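Local structure of 5' nucleotidase family protein (Staphylococcus aureus subsp. aureus, 4Q7F) at residues L131-Y136 / I160-Q165; H182-I187 / Y230-A235; A199-V204 / D239-I244; G208-D213 / V261-T266. The protein belongs to the 5' nucleotidase family and pairs a calcineurin-like phosphoesterase domain, here holding a manganese and a magnesium ion, with a C-terminal nucleotidase domain. All coordinates share one frame; numbering follows the deposited sequence.

Interaction 1 of 4, residues L131-Y136 / I160-Q165; sequences LCANIY and IGLTTQ
N134 lays its carboxamide against the backbone of T163, at the point where the segment leading into strand 135-137 of the calcineurin-like phosphoesterase domain meets the C-terminal end of strand 155-163. N134 CB rests on the L162 methyl CD2 at 3.7 Å, the two side chains crossing at about a right angle. CG touches the same methyl. A chi1 of 69° wedges CG between the backbone N and the carbonyl carbon and presents the amide to T163. There OD1 accepts from T163 N at 3.0 Å, the donor tilted 24° from the carbonyl plane. ND2 gives to a lone pair of T163 O at 2.7 Å, with that oxygen lying almost in the amide plane of N134. The amide thus serves T163 much as a neighbouring strand's backbone would, and a further bond from ND2 to H182 O fixes its rotation.

Upstream, A133 N gives a nearly straight bond (171°) to G161 O, 2.7 Å away. Beside it A133 CB packs on I160 CG1, and I187 of helix 184-198 covers both A133 and N134. Farther along, I135 CD1 lies on T163 CB at 3.9 Å. The T163 hydroxyl, about 8 Å from the magnesium ion, bonds to L107 O and also accepts from a bridging water, which sits 2.7 Å from T163 OG1 and donates its other hydrogen to L131 O.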
loop_
_atom_site.group_PDB
_atom_site.type_symbol
_atom_site.label_atom_id
_atom_site.label_comp_id
_atom_site.label_asym_id
_atom_site.label_seq_id
_atom_site.Cartn_x
_atom_site.Cartn_y
_atom_site.Cartn_z
ATOM N N LEU A 131 -4.008 7.438 16.830
ATOM C CA LEU A 131 -4.902 6.555 17.572
ATOM C C LEU A 131 -4.960 5.166 16.953
ATOM O O LEU A 131 -5.289 5.032 15.780
ATOM C CB LEU A 131 -6.304 7.164 17.618
ATOM C CG LEU A 131 -6.397 8.552 18.286
ATOM C CD1 LEU A 131 -7.799 9.118 18.095
ATOM C CD2 LEU A 131 -6.051 8.489 19.763
ATOM N N CYS A 132 -4.612 4.154 17.745
ATOM C CA CYS A 132 -4.665 2.742 17.292
ATOM C C CYS A 132 -5.061 1.865 18.465
ATOM O O CYS A 132 -4.237 1.557 19.325
ATOM C CB CYS A 132 -3.330 2.295 16.734
ATOM S SG CYS A 132 -3.402 0.600 16.106
ATOM N N ALA A 133 -6.326 1.455 18.497
ATOM C CA ALA A 133 -6.831 0.645 19.606
ATOM C C ALA A 133 -6.647 -0.876 19.471
ATOM O O ALA A 133 -6.810 -1.622 20.454
ATOM C CB ALA A 133 -8.308 0.968 19.827
ATOM N N ASN A 134 -6.271 -1.352 18.292
ATOM C CA ASN A 134 -6.180 -2.798 18.104
ATOM C C ASN A 134 -4.800 -3.403 17.823
ATOM O O ASN A 134 -4.693 -4.580 17.449
ATOM C CB ASN A 134 -7.186 -3.226 17.036
ATOM C CG ASN A 134 -6.815 -2.745 15.657
ATOM O OD1 ASN A 134 -6.289 -1.656 15.495
ATOM N ND2 ASN A 134 -7.075 -3.571 14.652
ATOM N N ILE A 135 -3.739 -2.626 17.996
ATOM C CA ILE A 135 -2.385 -3.145 17.821
ATOM C C ILE A 135 -1.711 -2.987 19.159
ATOM O O ILE A 135 -1.531 -1.855 19.657
ATOM C CB ILE A 135 -1.571 -2.407 16.747
ATOM C CG1 ILE A 135 -2.193 -2.623 15.374
ATOM C CG2 ILE A 135 -0.129 -2.899 16.746
ATOM C CD1 ILE A 135 -1.434 -1.982 14.228
ATOM N N TYR A 136 -1.365 -4.113 19.766
ATOM C CA TYR A 136 -0.722 -4.109 21.075
ATOM C C TYR A 136 0.760 -4.401 21.004
ATOM O O TYR A 136 1.226 -5.213 20.169
ATOM C CB TYR A 136 -1.385 -5.144 21.989
ATOM C CG TYR A 136 -2.666 -4.698 22.660
ATOM C CD1 TYR A 136 -3.783 -4.313 21.922
ATOM C CD2 TYR A 136 -2.779 -4.720 24.047
ATOM C CE1 TYR A 136 -4.961 -3.917 22.554
ATOM C CE2 TYR A 136 -3.951 -4.348 24.681
ATOM C CZ TYR A 136 -5.038 -3.947 23.935
ATOM O OH TYR A 136 -6.196 -3.575 24.596
ATOM N N ILE A 160 -12.444 6.510 17.614
ATOM C CA ILE A 160 -11.645 5.326 17.813
ATOM C C ILE A 160 -10.849 5.042 16.546
ATOM O O ILE A 160 -11.408 5.041 15.449
ATOM C CB ILE A 160 -12.493 4.097 18.219
ATOM C CG1 ILE A 160 -11.578 2.892 18.451
ATOM C CG2 ILE A 160 -13.544 3.761 17.165
ATOM C CD1 ILE A 160 -12.290 1.697 19.075
ATOM N N GLY A 161 -9.540 4.828 16.718
ATOM C CA GLY A 161 -8.624 4.505 15.626
ATOM C C GLY A 161 -8.338 3.011 15.569
ATOM O O GLY A 161 -8.040 2.372 16.578
ATOM N N LEU A 162 -8.431 2.456 14.375
ATOM C CA LEU A 162 -8.233 1.035 14.148
ATOM C C LEU A 162 -7.426 0.814 12.900
ATOM O O LEU A 162 -7.461 1.634 11.971
ATOM C CB LEU A 162 -9.583 0.344 14.004
ATOM C CG LEU A 162 -10.412 0.320 15.284
ATOM C CD1 LEU A 162 -11.891 0.044 15.024
ATOM C CD2 LEU A 162 -9.811 -0.671 16.267
ATOM N N THR A 163 -6.715 -0.312 12.876
ATOM C CA THR A 163 -5.841 -0.652 11.766
ATOM C C THR A 163 -6.070 -2.097 11.284
ATOM O O THR A 163 -6.365 -3.004 12.068
ATOM C CB THR A 163 -4.366 -0.490 12.201
ATOM O OG1 THR A 163 -4.109 0.872 12.615
ATOM C CG2 THR A 163 -3.432 -0.845 11.068
ATOM N N THR A 164 -5.967 -2.302 9.990
ATOM C CA THR A 164 -6.074 -3.682 9.431
ATOM C C THR A 164 -5.200 -4.674 10.230
ATOM O O THR A 164 -4.004 -4.438 10.490
ATOM C CB THR A 164 -5.716 -3.708 7.938
ATOM O OG1 THR A 164 -5.764 -5.070 7.435
ATOM C CG2 THR A 164 -4.324 -3.118 7.705
ATOM N N GLN A 165 -5.808 -5.789 10.623
ATOM C CA GLN A 165 -5.113 -6.809 11.403
ATOM C C GLN A 165 -4.153 -7.648 10.564
ATOM O O GLN A 165 -3.348 -8.370 11.119
ATOM C CB GLN A 165 -6.133 -7.773 12.031
ATOM C CG GLN A 165 -6.871 -8.645 11.012
ATOM C CD GLN A 165 -8.022 -9.420 11.620
ATOM O OE1 GLN A 165 -7.908 -9.955 12.707
ATOM N NE2 GLN A 165 -9.135 -9.500 10.902
HETATM O O HOH W 1 -4.567 3.183 13.999
#

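Interaction 2 of 4, residues H182-I187 / Y230-A235; sequences HSAFEI and YAMLEA
The first turn of helix 184-198 meets helix 229-236 at F185 and M232, whose CA atoms are 5.6 Å apart. Both helices lie on the six-stranded sheet of the calcineurin-like phosphoesterase fold, and A184 and M232 both rest on Y206 of strand 201-207.

F185 does most of the work. With CG swung anti to its backbone N (chi1 178°), the ring reaches across to the other helix and lies with one edge along its backbone. CE2 comes to 3.3 Å from A231 O, which sits near the ring plane, and M232 N lies at the same edge. Two alanine methyls one turn apart complete the seat: A231 CB is 3.8 Å from F185 CD2, and A235 CB approaches CE2 obliquely. F236 adds a second ring, its plane at about 45° to that of F185.

The start of helix 184-198 is locked by S183 as N-cap, its OG accepting from E186 N at 3.1 Å. The E228 carboxylate reinforces this end, bonding to S183 OG and to the amides of A184 and F185, where the helix dipole would probably favour its negative charge.

M232, a selenomethionine, runs back toward helix 184-198, past the CA and CB of F185. Its CG packs on F185 CA at 3.9 Å; a bend at chi3 (95°) then carries CE to the methyl A184 CB, 3.9 Å away.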
loop_
_atom_site.group_PDB
_atom_site.type_symbol
_atom_site.label_atom_id
_atom_site.label_comp_id
_atom_site.label_asym_id
_atom_site.label_seq_id
_atom_site.Cartn_x
_atom_site.Cartn_y
_atom_site.Cartn_z
ATOM N N HIS A 182 -5.071 -7.284 16.705
ATOM C CA HIS A 182 -6.411 -7.799 16.955
ATOM C C HIS A 182 -7.411 -7.370 15.879
ATOM O O HIS A 182 -7.266 -6.315 15.249
ATOM C CB HIS A 182 -6.899 -7.324 18.329
ATOM C CG HIS A 182 -6.017 -7.746 19.460
ATOM N ND1 HIS A 182 -6.197 -8.927 20.145
ATOM C CD2 HIS A 182 -4.953 -7.137 20.034
ATOM C CE1 HIS A 182 -5.272 -9.037 21.083
ATOM N NE2 HIS A 182 -4.508 -7.961 21.040
ATOM N N SER A 183 -8.419 -8.214 15.660
ATOM C CA SER A 183 -9.498 -7.903 14.727
ATOM C C SER A 183 -10.094 -6.517 15.016
ATOM O O SER A 183 -10.447 -6.228 16.161
ATOM C CB SER A 183 -10.610 -8.931 14.887
ATOM O OG SER A 183 -11.810 -8.463 14.302
ATOM N N ALA A 184 -10.222 -5.684 13.984
ATOM C CA ALA A 184 -10.805 -4.352 14.135
ATOM C C ALA A 184 -12.272 -4.484 14.510
ATOM O O ALA A 184 -12.786 -3.690 15.284
ATOM C CB ALA A 184 -10.657 -3.539 12.862
ATOM N N PHE A 185 -12.933 -5.504 13.983
ATOM C CA PHE A 185 -14.331 -5.746 14.314
ATOM C C PHE A 185 -14.498 -6.036 15.802
ATOM O O PHE A 185 -15.401 -5.492 16.455
ATOM C CB PHE A 185 -14.871 -6.942 13.521
ATOM C CG PHE A 185 -16.298 -7.287 13.846
ATOM C CD1 PHE A 185 -16.609 -7.983 14.998
ATOM C CD2 PHE A 185 -17.326 -6.919 12.997
ATOM C CE1 PHE A 185 -17.920 -8.295 15.308
ATOM C CE2 PHE A 185 -18.640 -7.239 13.294
ATOM C CZ PHE A 185 -18.937 -7.926 14.453
ATOM N N GLU A 186 -13.647 -6.916 16.330
ATOM C CA GLU A 186 -13.744 -7.324 17.740
ATOM C C GLU A 186 -13.443 -6.184 18.701
ATOM O O GLU A 186 -14.131 -6.022 19.703
ATOM C CB GLU A 186 -12.825 -8.501 18.045
ATOM C CG GLU A 186 -13.179 -9.771 17.289
ATOM C CD GLU A 186 -12.258 -10.926 17.623
ATOM O OE1 GLU A 186 -11.503 -10.831 18.623
ATOM O OE2 GLU A 186 -12.299 -11.930 16.882
ATOM N N ILE A 187 -12.409 -5.406 18.408
ATOM C CA ILE A 187 -12.067 -4.283 19.281
ATOM C C ILE A 187 -13.179 -3.227 19.240
ATOM O O ILE A 187 -13.533 -2.645 20.272
ATOM C CB ILE A 187 -10.693 -3.693 18.934
ATOM C CG1 ILE A 187 -9.602 -4.744 19.148
ATOM C CG2 ILE A 187 -10.405 -2.456 19.773
ATOM C CD1 ILE A 187 -9.576 -5.372 20.534
ATOM N N TYR A 230 -17.173 -3.848 6.081
ATOM C CA TYR A 230 -18.572 -4.179 5.868
ATOM C C TYR A 230 -19.178 -4.813 7.117
ATOM O O TYR A 230 -20.248 -4.401 7.574
ATOM C CB TYR A 230 -18.777 -5.088 4.660
ATOM C CG TYR A 230 -20.238 -5.296 4.370
ATOM C CD1 TYR A 230 -20.959 -6.304 5.007
ATOM C CD2 TYR A 230 -20.907 -4.472 3.480
ATOM C CE1 TYR A 230 -22.310 -6.481 4.765
ATOM C CE2 TYR A 230 -22.258 -4.650 3.219
ATOM C CZ TYR A 230 -22.954 -5.650 3.867
ATOM O OH TYR A 230 -24.294 -5.814 3.609
ATOM N N ALA A 231 -18.494 -5.812 7.668
ATOM C CA ALA A 231 -18.973 -6.486 8.873
ATOM C C ALA A 231 -19.153 -5.471 10.010
ATOM O O ALA A 231 -20.072 -5.588 10.812
ATOM C CB ALA A 231 -18.014 -7.581 9.284
HETATM N N MSE A 232 -18.270 -4.482 10.071
HETATM C CA MSE A 232 -18.351 -3.440 11.110
HETATM C C MSE A 232 -19.607 -2.604 10.947
HETATM O O MSE A 232 -20.351 -2.376 11.911
HETATM C CB MSE A 232 -17.081 -2.602 11.069
HETATM C CG MSE A 232 -15.910 -3.353 11.696
HETATM SE SE MSE A 232 -14.195 -2.671 10.971
HETATM C CE MSE A 232 -13.871 -1.393 12.436
ATOM N N LEU A 233 -19.866 -2.136 9.732
ATOM C CA LEU A 233 -21.077 -1.351 9.472
ATOM C C LEU A 233 -22.337 -2.198 9.639
ATOM O O LEU A 233 -23.276 -1.803 10.330
ATOM C CB LEU A 233 -21.036 -0.747 8.063
ATOM C CG LEU A 233 -20.076 0.422 7.863
ATOM C CD1 LEU A 233 -19.826 0.669 6.389
ATOM C CD2 LEU A 233 -20.624 1.666 8.538
ATOM N N GLU A 234 -22.346 -3.362 8.996
ATOM C CA GLU A 234 -23.468 -4.278 9.057
ATOM C C GLU A 234 -23.908 -4.526 10.504
ATOM O O GLU A 234 -25.098 -4.569 10.791
ATOM C CB GLU A 234 -23.092 -5.613 8.394
ATOM C CG GLU A 234 -24.173 -6.687 8.441
ATOM C CD GLU A 234 -23.692 -8.046 7.932
ATOM O OE1 GLU A 234 -24.478 -8.733 7.258
ATOM O OE2 GLU A 234 -22.529 -8.434 8.187
ATOM N N ALA A 235 -22.945 -4.691 11.403
ATOM C CA ALA A 235 -23.235 -4.963 12.801
ATOM C C ALA A 235 -23.459 -3.720 13.650
ATOM O O ALA A 235 -24.313 -3.734 14.549
ATOM C CB ALA A 235 -22.104 -5.778 13.407
#

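Interaction 3 of 4, residues A199-V204 / D239-I244; sequences ADIIVV and DIDIFI
V204 and I242 are joined by one of the backbone bonds that pair strand 201-207 with strand 242-244, two parallel strands 4.8 Å apart and 12° out of line. V204 N gives to I242 O at 2.9 Å, and I244 N returns to V204 O at 2.7 Å, nearly along the C=O axis. I202 O starts the series and is gripped twice, by I242 N at 3.2 Å and by D241 N at 3.0 Å, both donors in the plane of the carbonyl.

A side-chain bond opens the pairing. D241 OD2 accepts from I202 N at 2.8 Å through its anti lone pair, so the carboxylate stands in for a backbone carbonyl where the second strand has not yet begun. The I201 side chain crosses this carboxylate at about a right angle.

Apolar contacts fall on both faces. V203 and I242 lie side by side, pointing the same way. On the other face V204 CB meets F243 CD1 at 3.7 Å, while V204 CG2 touches I240 CG2 at 4.0 Å.

These are the two strands of a beta-alpha-beta unit whose connection includes helix 229-236. I202 and V204 pack under helix 184-198, with K196 of that helix salt-bridged to D239; I201, I242 and I244 face the second sheet, strands 270-278 and 19-25, as in the layered sandwich of this family.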
loop_
_atom_site.group_PDB
_atom_site.type_symbol
_atom_site.label_atom_id
_atom_site.label_comp_id
_atom_site.label_asym_id
_atom_site.label_seq_id
_atom_site.Cartn_x
_atom_site.Cartn_y
_atom_site.Cartn_z
ATOM N N ALA A 199 -20.112 9.188 24.831
ATOM C CA ALA A 199 -20.371 10.102 23.702
ATOM C C ALA A 199 -21.709 9.982 22.976
ATOM O O ALA A 199 -22.352 8.942 22.979
ATOM C CB ALA A 199 -19.244 9.959 22.682
ATOM N N ASP A 200 -22.089 11.082 22.333
ATOM C CA ASP A 200 -23.318 11.181 21.551
ATOM C C ASP A 200 -23.034 10.897 20.088
ATOM O O ASP A 200 -23.904 10.401 19.368
ATOM C CB ASP A 200 -23.885 12.583 21.671
ATOM C CG ASP A 200 -24.143 12.980 23.104
ATOM O OD1 ASP A 200 -25.070 12.419 23.723
ATOM O OD2 ASP A 200 -23.427 13.871 23.595
ATOM N N ILE A 201 -21.821 11.234 19.651
ATOM C CA ILE A 201 -21.390 11.008 18.273
ATOM C C ILE A 201 -20.150 10.129 18.253
ATOM O O ILE A 201 -19.185 10.374 18.991
ATOM C CB ILE A 201 -21.075 12.336 17.556
ATOM C CG1 ILE A 201 -22.318 13.231 17.528
ATOM C CG2 ILE A 201 -20.562 12.076 16.136
ATOM C CD1 ILE A 201 -23.472 12.670 16.720
ATOM N N ILE A 202 -20.177 9.117 17.387
ATOM C CA ILE A 202 -19.075 8.169 17.254
ATOM C C ILE A 202 -18.472 8.195 15.856
ATOM O O ILE A 202 -19.182 8.106 14.855
ATOM C CB ILE A 202 -19.542 6.751 17.606
ATOM C CG1 ILE A 202 -19.868 6.712 19.109
ATOM C CG2 ILE A 202 -18.464 5.729 17.251
ATOM C CD1 ILE A 202 -20.670 5.520 19.551
ATOM N N VAL A 203 -17.149 8.315 15.827
ATOM C CA VAL A 203 -16.374 8.373 14.612
ATOM C C VAL A 203 -15.348 7.263 14.658
ATOM O O VAL A 203 -14.543 7.189 15.583
ATOM C CB VAL A 203 -15.613 9.717 14.502
ATOM C CG1 VAL A 203 -14.754 9.777 13.238
ATOM C CG2 VAL A 203 -16.580 10.887 14.546
ATOM N N VAL A 204 -15.411 6.376 13.672
ATOM C CA VAL A 204 -14.461 5.303 13.547
ATOM C C VAL A 204 -13.474 5.645 12.433
ATOM O O VAL A 204 -13.897 5.917 11.294
ATOM C CB VAL A 204 -15.149 3.974 13.166
ATOM C CG1 VAL A 204 -14.096 2.906 12.938
ATOM C CG2 VAL A 204 -16.131 3.541 14.245
ATOM N N ASP A 239 -24.943 2.828 15.596
ATOM C CA ASP A 239 -24.166 3.479 16.648
ATOM C C ASP A 239 -22.960 4.266 16.112
ATOM O O ASP A 239 -22.248 4.916 16.876
ATOM C CB ASP A 239 -23.693 2.418 17.640
ATOM C CG ASP A 239 -24.855 1.723 18.343
ATOM O OD1 ASP A 239 -25.856 2.402 18.644
ATOM O OD2 ASP A 239 -24.761 0.512 18.611
ATOM N N ILE A 240 -22.740 4.198 14.802
ATOM C CA ILE A 240 -21.630 4.893 14.155
ATOM C C ILE A 240 -22.196 6.000 13.277
ATOM O O ILE A 240 -23.058 5.766 12.421
ATOM C CB ILE A 240 -20.798 3.951 13.258
ATOM C CG1 ILE A 240 -20.287 2.749 14.057
ATOM C CG2 ILE A 240 -19.642 4.713 12.652
ATOM C CD1 ILE A 240 -19.630 1.668 13.216
ATOM N N ASP A 241 -21.701 7.208 13.503
ATOM C CA ASP A 241 -22.124 8.375 12.759
ATOM C C ASP A 241 -21.191 8.599 11.561
ATOM O O ASP A 241 -21.646 8.900 10.464
ATOM C CB ASP A 241 -22.133 9.574 13.711
ATOM C CG ASP A 241 -23.107 9.369 14.871
ATOM O OD1 ASP A 241 -24.319 9.298 14.615
ATOM O OD2 ASP A 241 -22.669 9.259 16.028
ATOM N N ILE A 242 -19.891 8.438 11.774
ATOM C CA ILE A 242 -18.919 8.630 10.706
ATOM C C ILE A 242 -17.967 7.437 10.681
ATOM O O ILE A 242 -17.401 7.049 11.719
ATOM C CB ILE A 242 -18.118 9.938 10.877
ATOM C CG1 ILE A 242 -19.065 11.143 11.033
ATOM C CG2 ILE A 242 -17.199 10.163 9.694
ATOM C CD1 ILE A 242 -18.347 12.470 11.194
ATOM N N PHE A 243 -17.796 6.861 9.497
ATOM C CA PHE A 243 -16.949 5.676 9.315
ATOM C C PHE A 243 -15.902 6.033 8.266
ATOM O O PHE A 243 -16.183 6.045 7.050
ATOM C CB PHE A 243 -17.798 4.476 8.894
ATOM C CG PHE A 243 -17.116 3.140 9.075
ATOM C CD1 PHE A 243 -17.032 2.555 10.333
ATOM C CD2 PHE A 243 -16.595 2.452 7.996
ATOM C CE1 PHE A 243 -16.415 1.322 10.508
ATOM C CE2 PHE A 243 -15.972 1.224 8.168
ATOM C CZ PHE A 243 -15.880 0.657 9.425
ATOM N N ILE A 244 -14.712 6.378 8.757
ATOM C CA ILE A 244 -13.582 6.774 7.932
ATOM C C ILE A 244 -12.747 5.546 7.642
ATOM O O ILE A 244 -12.419 4.784 8.556
ATOM C CB ILE A 244 -12.779 7.909 8.630
ATOM C CG1 ILE A 244 -13.594 9.196 8.530
ATOM C CG2 ILE A 244 -11.394 8.121 8.017
ATOM C CD1 ILE A 244 -13.015 10.395 9.290
#

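Interaction 4 of 4, residues G208-D213 / V261-T266; sequences GGFEKD and VIQPGT
F210 and Q263 run antiparallel alongside each other, the phenyl ring and the amide plane only 24° apart. The ring comes from the loop after strand 201-207 of the calcineurin-like phosphoesterase fold; the amide stands on strand 259-264 of the same sheet. Q263 NE2 is 4.0 Å from F210 CE2, approaching the ring obliquely. Extended from a CG anti to the backbone N (chi1 -164°), the Q263 chain carries its amide to the loop, where NE2 also packs 3.9 Å from G209 CA. The amide spends its polarity on neighbours rather than on the ring: OE1 accepts from R250 N, and NE2 bonds to T245 OG1. Those two bonds hold the group at a set rotation in a buried place.

Two residues earlier in the strand, V261 crosses F210 obliquely. L233 of helix 229-236 and I252 of strand 251-256 also touch the ring, giving it a largely apolar setting. The loop itself is pinned by F210 N to Q248 OE1 and by G209 N to N227 OD1. G208, the residue after the magnesium ligand H207, lies about 7 Å from that ion. The tightest touch across the pair is F210 CZ against V261 CG1, at 3.4 Å.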
loop_
_atom_site.group_PDB
_atom_site.type_symbol
_atom_site.label_atom_id
_atom_site.label_comp_id
_atom_site.label_asym_id
_atom_site.label_seq_id
_atom_site.Cartn_x
_atom_site.Cartn_y
_atom_site.Cartn_z
ATOM N N GLY A 208 -8.395 0.549 6.847
ATOM C CA GLY A 208 -8.790 -0.705 6.246
ATOM C C GLY A 208 -9.991 -0.345 5.392
ATOM O O GLY A 208 -10.475 0.811 5.448
ATOM N N GLY A 209 -10.489 -1.310 4.629
ATOM C CA GLY A 209 -11.610 -1.060 3.728
ATOM C C GLY A 209 -12.777 -2.027 3.803
ATOM O O GLY A 209 -13.082 -2.585 4.868
ATOM N N PHE A 210 -13.411 -2.238 2.652
ATOM C CA PHE A 210 -14.609 -3.045 2.563
ATOM C C PHE A 210 -14.380 -4.322 1.781
ATOM O O PHE A 210 -13.878 -4.299 0.652
ATOM C CB PHE A 210 -15.742 -2.224 1.948
ATOM C CG PHE A 210 -15.981 -0.936 2.672
ATOM C CD1 PHE A 210 -16.524 -0.949 3.948
ATOM C CD2 PHE A 210 -15.595 0.270 2.122
ATOM C CE1 PHE A 210 -16.714 0.229 4.648
ATOM C CE2 PHE A 210 -15.784 1.464 2.823
ATOM C CZ PHE A 210 -16.340 1.439 4.088
ATOM N N GLU A 211 -14.773 -5.419 2.421
ATOM C CA GLU A 211 -14.625 -6.771 1.890
ATOM C C GLU A 211 -15.875 -7.230 1.124
ATOM O O GLU A 211 -15.853 -8.267 0.437
ATOM C CB GLU A 211 -14.291 -7.738 3.027
ATOM C CG GLU A 211 -15.418 -8.084 4.009
ATOM C CD GLU A 211 -15.785 -6.994 5.002
ATOM O OE1 GLU A 211 -15.450 -5.812 4.782
ATOM O OE2 GLU A 211 -16.441 -7.336 6.016
ATOM N N LYS A 212 -16.956 -6.464 1.265
ATOM C CA LYS A 212 -18.214 -6.706 0.550
ATOM C C LYS A 212 -18.701 -5.379 -0.007
ATOM O O LYS A 212 -18.361 -4.317 0.523
ATOM C CB LYS A 212 -19.275 -7.286 1.474
ATOM C CG LYS A 212 -19.012 -8.714 1.896
ATOM C CD LYS A 212 -20.032 -9.174 2.919
ATOM C CE LYS A 212 -19.783 -10.607 3.335
ATOM N NZ LYS A 212 -20.776 -11.039 4.350
ATOM N N ASP A 213 -19.482 -5.447 -1.086
ATOM C CA ASP A 213 -20.053 -4.253 -1.718
ATOM C C ASP A 213 -21.037 -3.634 -0.735
ATOM O O ASP A 213 -21.904 -4.328 -0.224
ATOM C CB ASP A 213 -20.771 -4.648 -3.011
ATOM C CG ASP A 213 -21.504 -3.489 -3.651
ATOM O OD1 ASP A 213 -20.865 -2.472 -3.977
ATOM O OD2 ASP A 213 -22.728 -3.607 -3.841
ATOM N N VAL A 261 -20.092 7.353 5.323
ATOM C CA VAL A 261 -18.952 6.490 4.974
ATOM C C VAL A 261 -18.016 7.182 3.979
ATOM O O VAL A 261 -18.454 7.673 2.926
ATOM C CB VAL A 261 -19.430 5.170 4.360
ATOM C CG1 VAL A 261 -18.249 4.240 4.128
ATOM C CG2 VAL A 261 -20.494 4.530 5.244
ATOM N N ILE A 262 -16.728 7.198 4.322
ATOM C CA ILE A 262 -15.697 7.832 3.528
ATOM C C ILE A 262 -14.440 6.991 3.289
ATOM O O ILE A 262 -13.930 6.305 4.202
ATOM C CB ILE A 262 -15.166 9.079 4.265
ATOM C CG1 ILE A 262 -16.206 10.189 4.292
ATOM C CG2 ILE A 262 -13.884 9.588 3.606
ATOM C CD1 ILE A 262 -16.359 10.950 2.986
ATOM N N GLN A 263 -13.942 7.060 2.054
ATOM C CA GLN A 263 -12.644 6.490 1.696
ATOM C C GLN A 263 -12.102 7.538 0.725
ATOM O O GLN A 263 -12.677 7.760 -0.356
ATOM C CB GLN A 263 -12.693 5.074 1.102
ATOM C CG GLN A 263 -11.282 4.465 1.166
ATOM C CD GLN A 263 -11.201 2.980 0.907
ATOM O OE1 GLN A 263 -10.374 2.528 0.116
ATOM N NE2 GLN A 263 -12.030 2.208 1.591
ATOM N N PRO A 264 -11.033 8.243 1.132
ATOM C CA PRO A 264 -10.541 9.336 0.342
ATOM C C PRO A 264 -9.362 9.057 -0.580
ATOM O O PRO A 264 -8.416 9.849 -0.632
ATOM C CB PRO A 264 -10.181 10.357 1.414
ATOM C CG PRO A 264 -9.743 9.539 2.569
ATOM C CD PRO A 264 -10.343 8.177 2.430
ATOM N N GLY A 265 -9.393 7.943 -1.295
ATOM C CA GLY A 265 -8.354 7.659 -2.259
ATOM C C GLY A 265 -6.926 7.582 -1.713
ATOM O O GLY A 265 -6.660 6.973 -0.657
ATOM N N THR A 266 -6.009 8.183 -2.453
ATOM C CA THR A 266 -4.607 8.107 -2.114
ATOM C C THR A 266 -3.836 9.231 -2.776
ATOM O O THR A 266 -4.273 9.805 -3.776
ATOM C CB THR A 266 -4.020 6.736 -2.609
ATOM O OG1 THR A 266 -2.641 6.596 -2.214
ATOM C CG2 THR A 266 -4.130 6.616 -4.137
#

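How the interactions relate
Interactions 1, 3 and 4 share one sheet: I160 N bonds to V203 O at 3.0 Å, and F243 O takes I262 N. Interaction 2 sits over this sheet, with M232 CE 3.6 Å from L162 CD1. The F243 ring meets M232, L233 and F210. E211 ties interaction 4 to Y230 N and A231 N of interaction 2. Interactions 1 and 4 lie nearest the metals, T163 about 8 Å and G208 about 7 Å from the magnesium ion and Q263 about 9 Å from the manganese ion; I244 of interaction 3 is about 13 Å from both. H247, a magnesium ligand just after strand 242-244, also lines the pocket of the bound 3D1.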